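Local coordinates for aminotransferase (Streptomyces pactum, PDB 4ZM4), which belongs to the class-III aminotransferases, enzymes of the pyridoxal-5'-phosphate-dependent aminotransferase superfamily, at residues Arg337-Val349 / Trp421-Val435. The protein carries 1 engineered substitution. Sequence-based numbering, arbitrary orientation.
Sequences RLEDTGQYMEDTV and WFLSTAHTRDVIDKV
M345 lays its bent side chain over L423 and against W421, joining helix 334-355 to strand 421-422 and helix 429-444. Its CG is anti to the backbone N (chi1 178°), and turns at chi2 and chi3 fold the tail back, bringing CE to 3.6 Å from I432 CG1. M345 SD stands at the rim of the indole, 3.8 Å from W421 CZ3, a Met-aromatic contact made at the ring edge, while V349 CG2 meets the same edge. I432 answers as a knob in a hole formed by T341, Y344, M345 and T348. The axes of helical segments 337-349 and 429-435 run 21° apart and come within 10.0 Å. Farther out, the layer turns polar. R429 passes its aliphatic CG over one face of the Y344 ring, 3.9 Å from the ring centroid in a CH-pi contact; its guanidinium is almost parallel to that ring, and R429 NH2 gives a weak bond to D340 O. T348 OG1 lies over the centre of the opposite face, 3.8 Å above the ring plane, and donates to Y344 O. The ring is thus held between R429 CG and T348 OG1, while at its edge D433 OD1 accepts on its syn lone pair from Y344 OH, 2.7 Å away. Toward the start of the helix, T341 CG2 packs on H427 O. Strand 421-422 pairs antiparallel with strand 368-373, at the edge of a three-stranded sheet, where M369 also touches M345, while strand 59-62 meets helix 429-444 through V431 and V435.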
loop_
_atom_site.group_PDB
_atom_site.type_symbol
_atom_site.label_atom_id
_atom_site.label_comp_id
_atom_site.label_asym_id
_atom_site.label_seq_id
_atom_site.Cartn_x
_atom_site.Cartn_y
_atom_site.Cartn_z
ATOM N N ARG B 337 -28.319 -9.182 11.692
ATOM C CA ARG B 337 -28.896 -9.293 10.366
ATOM C C ARG B 337 -27.930 -9.964 9.376
ATOM O O ARG B 337 -28.360 -10.749 8.541
ATOM C CB ARG B 337 -29.287 -7.915 9.831
ATOM C CG ARG B 337 -30.692 -7.484 10.218
ATOM C CD ARG B 337 -30.908 -5.971 10.324
ATOM N NE ARG B 337 -30.024 -5.130 9.512
ATOM C CZ ARG B 337 -29.496 -3.973 9.918
ATOM N NH1 ARG B 337 -29.702 -3.508 11.134
ATOM N NH2 ARG B 337 -28.711 -3.290 9.091
ATOM N N LEU B 338 -26.639 -9.638 9.462
ATOM C CA LEU B 338 -25.626 -10.300 8.619
ATOM C C LEU B 338 -25.633 -11.783 8.883
ATOM O O LEU B 338 -25.469 -12.570 7.970
ATOM C CB LEU B 338 -24.219 -9.710 8.860
ATOM C CG LEU B 338 -24.032 -8.255 8.389
ATOM C CD1 LEU B 338 -22.754 -7.661 8.949
ATOM C CD2 LEU B 338 -24.034 -8.139 6.875
ATOM N N GLU B 339 -25.798 -12.163 10.146
ATOM C CA GLU B 339 -25.850 -13.571 10.528
ATOM C C GLU B 339 -27.034 -14.276 9.867
ATOM O O GLU B 339 -26.873 -15.398 9.350
ATOM C CB GLU B 339 -25.858 -13.711 12.063
ATOM C CG GLU B 339 -26.146 -15.117 12.597
ATOM C CD GLU B 339 -25.204 -16.199 12.106
ATOM O OE1 GLU B 339 -24.019 -15.901 11.845
ATOM O OE2 GLU B 339 -25.644 -17.357 12.013
ATOM N N ASP B 340 -28.200 -13.626 9.847
ATOM C CA ASP B 340 -29.390 -14.180 9.149
ATOM C C ASP B 340 -29.137 -14.332 7.649
ATOM O O ASP B 340 -29.520 -15.331 7.046
ATOM C CB ASP B 340 -30.640 -13.298 9.328
ATOM C CG ASP B 340 -31.076 -13.160 10.789
ATOM O OD1 ASP B 340 -30.680 -13.983 11.641
ATOM O OD2 ASP B 340 -31.821 -12.199 11.091
ATOM N N THR B 341 -28.510 -13.313 7.049
ATOM C CA THR B 341 -28.110 -13.373 5.653
ATOM C C THR B 341 -27.240 -14.611 5.356
ATOM O O THR B 341 -27.503 -15.351 4.421
ATOM C CB THR B 341 -27.368 -12.095 5.231
ATOM O OG1 THR B 341 -28.243 -10.977 5.360
ATOM C CG2 THR B 341 -26.915 -12.193 3.769
ATOM N N GLY B 342 -26.227 -14.821 6.175
ATOM C CA GLY B 342 -25.319 -15.946 6.015
ATOM C C GLY B 342 -25.999 -17.281 6.233
ATOM O O GLY B 342 -25.755 -18.238 5.491
ATOM N N GLN B 343 -26.863 -17.346 7.229
ATOM C CA GLN B 343 -27.573 -18.567 7.518
ATOM C C GLN B 343 -28.435 -18.918 6.332
ATOM O O GLN B 343 -28.494 -20.083 5.906
ATOM C CB GLN B 343 -28.436 -18.419 8.783
ATOM C CG GLN B 343 -29.084 -19.722 9.254
ATOM C CD GLN B 343 -28.088 -20.682 9.855
ATOM O OE1 GLN B 343 -27.753 -21.707 9.270
ATOM N NE2 GLN B 343 -27.605 -20.357 11.045
ATOM N N TYR B 344 -29.152 -17.926 5.810
ATOM C CA TYR B 344 -30.033 -18.185 4.684
ATOM C C TYR B 344 -29.241 -18.653 3.462
ATOM O O TYR B 344 -29.713 -19.515 2.718
ATOM C CB TYR B 344 -30.897 -16.964 4.360
ATOM C CG TYR B 344 -32.024 -17.274 3.379
ATOM C CD1 TYR B 344 -33.019 -18.201 3.699
ATOM C CD2 TYR B 344 -32.093 -16.637 2.148
ATOM C CE1 TYR B 344 -34.044 -18.494 2.815
ATOM C CE2 TYR B 344 -33.119 -16.900 1.271
ATOM C CZ TYR B 344 -34.097 -17.830 1.609
ATOM O OH TYR B 344 -35.125 -18.092 0.730
ATOM N N MET B 345 -28.062 -18.078 3.228
ATOM C CA MET B 345 -27.253 -18.507 2.079
ATOM C C MET B 345 -26.795 -19.921 2.343
ATOM O O MET B 345 -26.902 -20.769 1.469
ATOM C CB MET B 345 -26.050 -17.590 1.826
ATOM C CG MET B 345 -25.166 -18.051 0.653
ATOM S SD MET B 345 -25.922 -17.820 -0.990
ATOM C CE MET B 345 -25.526 -16.089 -1.248
ATOM N N GLU B 346 -26.289 -20.169 3.552
ATOM C CA GLU B 346 -25.851 -21.503 3.915
ATOM C C GLU B 346 -26.968 -22.533 3.712
ATOM O O GLU B 346 -26.746 -23.534 3.032
ATOM C CB GLU B 346 -25.346 -21.559 5.354
ATOM C CG GLU B 346 -24.957 -22.967 5.794
ATOM C CD GLU B 346 -24.386 -23.040 7.196
ATOM O OE1 GLU B 346 -24.317 -22.004 7.915
ATOM O OE2 GLU B 346 -23.962 -24.148 7.571
ATOM N N ASP B 347 -28.163 -22.288 4.265
ATOM C CA ASP B 347 -29.268 -23.256 4.155
ATOM C C ASP B 347 -29.659 -23.508 2.690
ATOM O O ASP B 347 -29.831 -24.654 2.260
ATOM C CB ASP B 347 -30.509 -22.814 4.962
ATOM C CG ASP B 347 -30.245 -22.717 6.482
ATOM O OD1 ASP B 347 -29.292 -23.357 7.001
ATOM O OD2 ASP B 347 -31.002 -21.986 7.159
ATOM N N THR B 348 -29.753 -22.431 1.922
ATOM C CA THR B 348 -30.134 -22.496 0.506
ATOM C C THR B 348 -29.158 -23.301 -0.325
ATOM O O THR B 348 -29.554 -24.182 -1.080
ATOM C CB THR B 348 -30.203 -21.082 -0.082
ATOM O OG1 THR B 348 -31.160 -20.321 0.658
ATOM C CG2 THR B 348 -30.624 -21.134 -1.529
ATOM N N VAL B 349 -27.870 -23.029 -0.148
ATOM C CA VAL B 349 -26.829 -23.725 -0.898
ATOM C C VAL B 349 -26.737 -25.192 -0.500
ATOM O O VAL B 349 -26.614 -26.043 -1.371
ATOM C CB VAL B 349 -25.480 -23.012 -0.757
ATOM C CG1 VAL B 349 -24.346 -23.817 -1.344
ATOM C CG2 VAL B 349 -25.557 -21.644 -1.423
ATOM N N TRP B 421 -16.389 -16.857 -0.090
ATOM C CA TRP B 421 -17.421 -15.874 -0.462
ATOM C C TRP B 421 -17.506 -14.813 0.637
ATOM O O TRP B 421 -17.394 -15.127 1.843
ATOM C CB TRP B 421 -18.803 -16.562 -0.508
ATOM C CG TRP B 421 -18.982 -17.675 -1.518
ATOM C CD1 TRP B 421 -18.032 -18.237 -2.312
ATOM C CD2 TRP B 421 -20.198 -18.383 -1.793
ATOM N NE1 TRP B 421 -18.583 -19.236 -3.067
ATOM C CE2 TRP B 421 -19.916 -19.330 -2.779
ATOM C CE3 TRP B 421 -21.508 -18.292 -1.303
ATOM C CZ2 TRP B 421 -20.897 -20.194 -3.282
ATOM C CZ3 TRP B 421 -22.462 -19.144 -1.790
ATOM C CH2 TRP B 421 -22.166 -20.069 -2.779
ATOM N N PHE B 422 -17.782 -13.580 0.248
ATOM C CA PHE B 422 -17.917 -12.452 1.180
ATOM C C PHE B 422 -19.286 -11.785 1.045
ATOM O O PHE B 422 -19.455 -10.810 0.301
ATOM C CB PHE B 422 -16.835 -11.414 0.886
ATOM C CG PHE B 422 -15.451 -11.889 1.199
ATOM C CD1 PHE B 422 -14.674 -12.472 0.232
ATOM C CD2 PHE B 422 -14.916 -11.736 2.473
ATOM C CE1 PHE B 422 -13.380 -12.854 0.510
ATOM C CE2 PHE B 422 -13.633 -12.146 2.744
ATOM C CZ PHE B 422 -12.862 -12.707 1.767
ATOM N N LEU B 423 -20.278 -12.286 1.783
ATOM C CA LEU B 423 -21.661 -11.741 1.661
ATOM C C LEU B 423 -21.782 -10.330 2.268
ATOM O O LEU B 423 -20.924 -9.893 3.034
ATOM C CB LEU B 423 -22.691 -12.698 2.259
ATOM C CG LEU B 423 -22.564 -14.175 1.860
ATOM C CD1 LEU B 423 -23.686 -14.981 2.480
ATOM C CD2 LEU B 423 -22.567 -14.369 0.350
ATOM N N SER B 424 -22.852 -9.647 1.903
ATOM C CA SER B 424 -23.065 -8.249 2.235
ATOM C C SER B 424 -24.539 -8.025 2.473
ATOM O O SER B 424 -25.352 -8.915 2.226
ATOM C CB SER B 424 -22.616 -7.358 1.091
ATOM O OG SER B 424 -23.608 -7.306 0.081
ATOM N N THR B 425 -24.895 -6.845 2.965
ATOM C CA THR B 425 -26.309 -6.549 3.247
ATOM C C THR B 425 -27.068 -6.421 1.957
ATOM O O THR B 425 -28.305 -6.464 1.961
ATOM C CB THR B 425 -26.471 -5.258 4.064
ATOM O OG1 THR B 425 -25.847 -4.191 3.367
ATOM C CG2 THR B 425 -25.814 -5.404 5.434
ATOM N N ALA B 426 -26.354 -6.292 0.839
ATOM C CA ALA B 426 -27.007 -6.254 -0.480
ATOM C C ALA B 426 -27.394 -7.636 -0.989
ATOM O O ALA B 426 -28.133 -7.750 -1.977
ATOM C CB ALA B 426 -26.123 -5.570 -1.502
ATOM N N HIS B 427 -26.901 -8.682 -0.336
ATOM C CA HIS B 427 -27.327 -10.049 -0.658
ATOM C C HIS B 427 -28.621 -10.374 0.116
ATOM O O HIS B 427 -28.599 -11.058 1.122
ATOM C CB HIS B 427 -26.244 -11.046 -0.332
ATOM C CG HIS B 427 -25.056 -10.951 -1.239
ATOM N ND1 HIS B 427 -24.004 -10.097 -1.001
ATOM C CD2 HIS B 427 -24.751 -11.613 -2.379
ATOM C CE1 HIS B 427 -23.104 -10.233 -1.958
ATOM N NE2 HIS B 427 -23.539 -11.134 -2.811
ATOM N N THR B 428 -29.731 -9.818 -0.373
ATOM C CA THR B 428 -31.070 -9.955 0.240
ATOM C C THR B 428 -31.576 -11.365 -0.009
ATOM O O THR B 428 -30.927 -12.140 -0.708
ATOM C CB THR B 428 -32.068 -8.990 -0.419
ATOM O OG1 THR B 428 -32.183 -9.326 -1.795
ATOM C CG2 THR B 428 -31.610 -7.539 -0.317
ATOM N N ARG B 429 -32.727 -11.698 0.554
ATOM C CA ARG B 429 -33.355 -12.999 0.276
ATOM C C ARG B 429 -33.589 -13.238 -1.216
ATOM O O ARG B 429 -33.333 -14.337 -1.701
ATOM C CB ARG B 429 -34.688 -13.181 1.025
ATOM C CG ARG B 429 -34.570 -13.931 2.356
ATOM C CD ARG B 429 -34.717 -13.025 3.575
ATOM N NE ARG B 429 -34.093 -13.600 4.766
ATOM C CZ ARG B 429 -32.893 -13.274 5.253
ATOM N NH1 ARG B 429 -32.120 -12.348 4.667
ATOM N NH2 ARG B 429 -32.465 -13.888 6.352
ATOM N N ASP B 430 -34.077 -12.239 -1.938
ATOM C CA ASP B 430 -34.400 -12.453 -3.346
ATOM C C ASP B 430 -33.126 -12.777 -4.134
ATOM O O ASP B 430 -33.138 -13.661 -4.988
ATOM C CB ASP B 430 -35.108 -11.242 -3.984
ATOM C CG ASP B 430 -36.531 -10.991 -3.420
ATOM O OD1 ASP B 430 -37.051 -9.874 -3.638
ATOM O OD2 ASP B 430 -37.152 -11.902 -2.813
ATOM N N VAL B 431 -32.034 -12.052 -3.839
ATOM C CA VAL B 431 -30.729 -12.277 -4.475
ATOM C C VAL B 431 -30.252 -13.720 -4.250
ATOM O O VAL B 431 -29.898 -14.414 -5.188
ATOM C CB VAL B 431 -29.661 -11.290 -3.958
ATOM C CG1 VAL B 431 -28.275 -11.744 -4.386
ATOM C CG2 VAL B 431 -29.931 -9.887 -4.463
ATOM N N ILE B 432 -30.321 -14.160 -3.001
ATOM C CA ILE B 432 -29.919 -15.495 -2.632
ATOM C C ILE B 432 -30.805 -16.548 -3.296
ATOM O O ILE B 432 -30.317 -17.610 -3.675
ATOM C CB ILE B 432 -29.933 -15.637 -1.090
ATOM C CG1 ILE B 432 -28.828 -14.744 -0.481
ATOM C CG2 ILE B 432 -29.755 -17.084 -0.663
ATOM C CD1 ILE B 432 -28.981 -14.427 0.983
ATOM N N ASP B 433 -32.102 -16.277 -3.419
ATOM C CA ASP B 433 -32.992 -17.159 -4.189
ATOM C C ASP B 433 -32.554 -17.243 -5.662
ATOM O O ASP B 433 -32.504 -18.324 -6.219
ATOM C CB ASP B 433 -34.483 -16.754 -4.054
ATOM C CG ASP B 433 -35.073 -17.073 -2.653
ATOM O OD1 ASP B 433 -34.464 -17.836 -1.868
ATOM O OD2 ASP B 433 -36.166 -16.571 -2.348
ATOM N N LYS B 434 -32.205 -16.117 -6.284
ATOM C CA LYS B 434 -31.619 -16.162 -7.639
ATOM C C LYS B 434 -30.322 -16.950 -7.667
ATOM O O LYS B 434 -30.049 -17.667 -8.621
ATOM C CB LYS B 434 -31.351 -14.765 -8.191
ATOM C CG LYS B 434 -32.597 -13.981 -8.543
ATOM C CD LYS B 434 -32.258 -12.754 -9.383
ATOM C CE LYS B 434 -33.486 -11.868 -9.576
ATOM N NZ LYS B 434 -33.205 -10.740 -10.510
ATOM N N VAL B 435 -29.498 -16.801 -6.638
ATOM C CA VAL B 435 -28.233 -17.528 -6.605
ATOM C C VAL B 435 -28.501 -19.036 -6.611
ATOM O O VAL B 435 -27.862 -19.788 -7.345
ATOM C CB VAL B 435 -27.376 -17.116 -5.402
ATOM C CG1 VAL B 435 -26.238 -18.102 -5.176
ATOM C CG2 VAL B 435 -26.851 -15.690 -5.604
#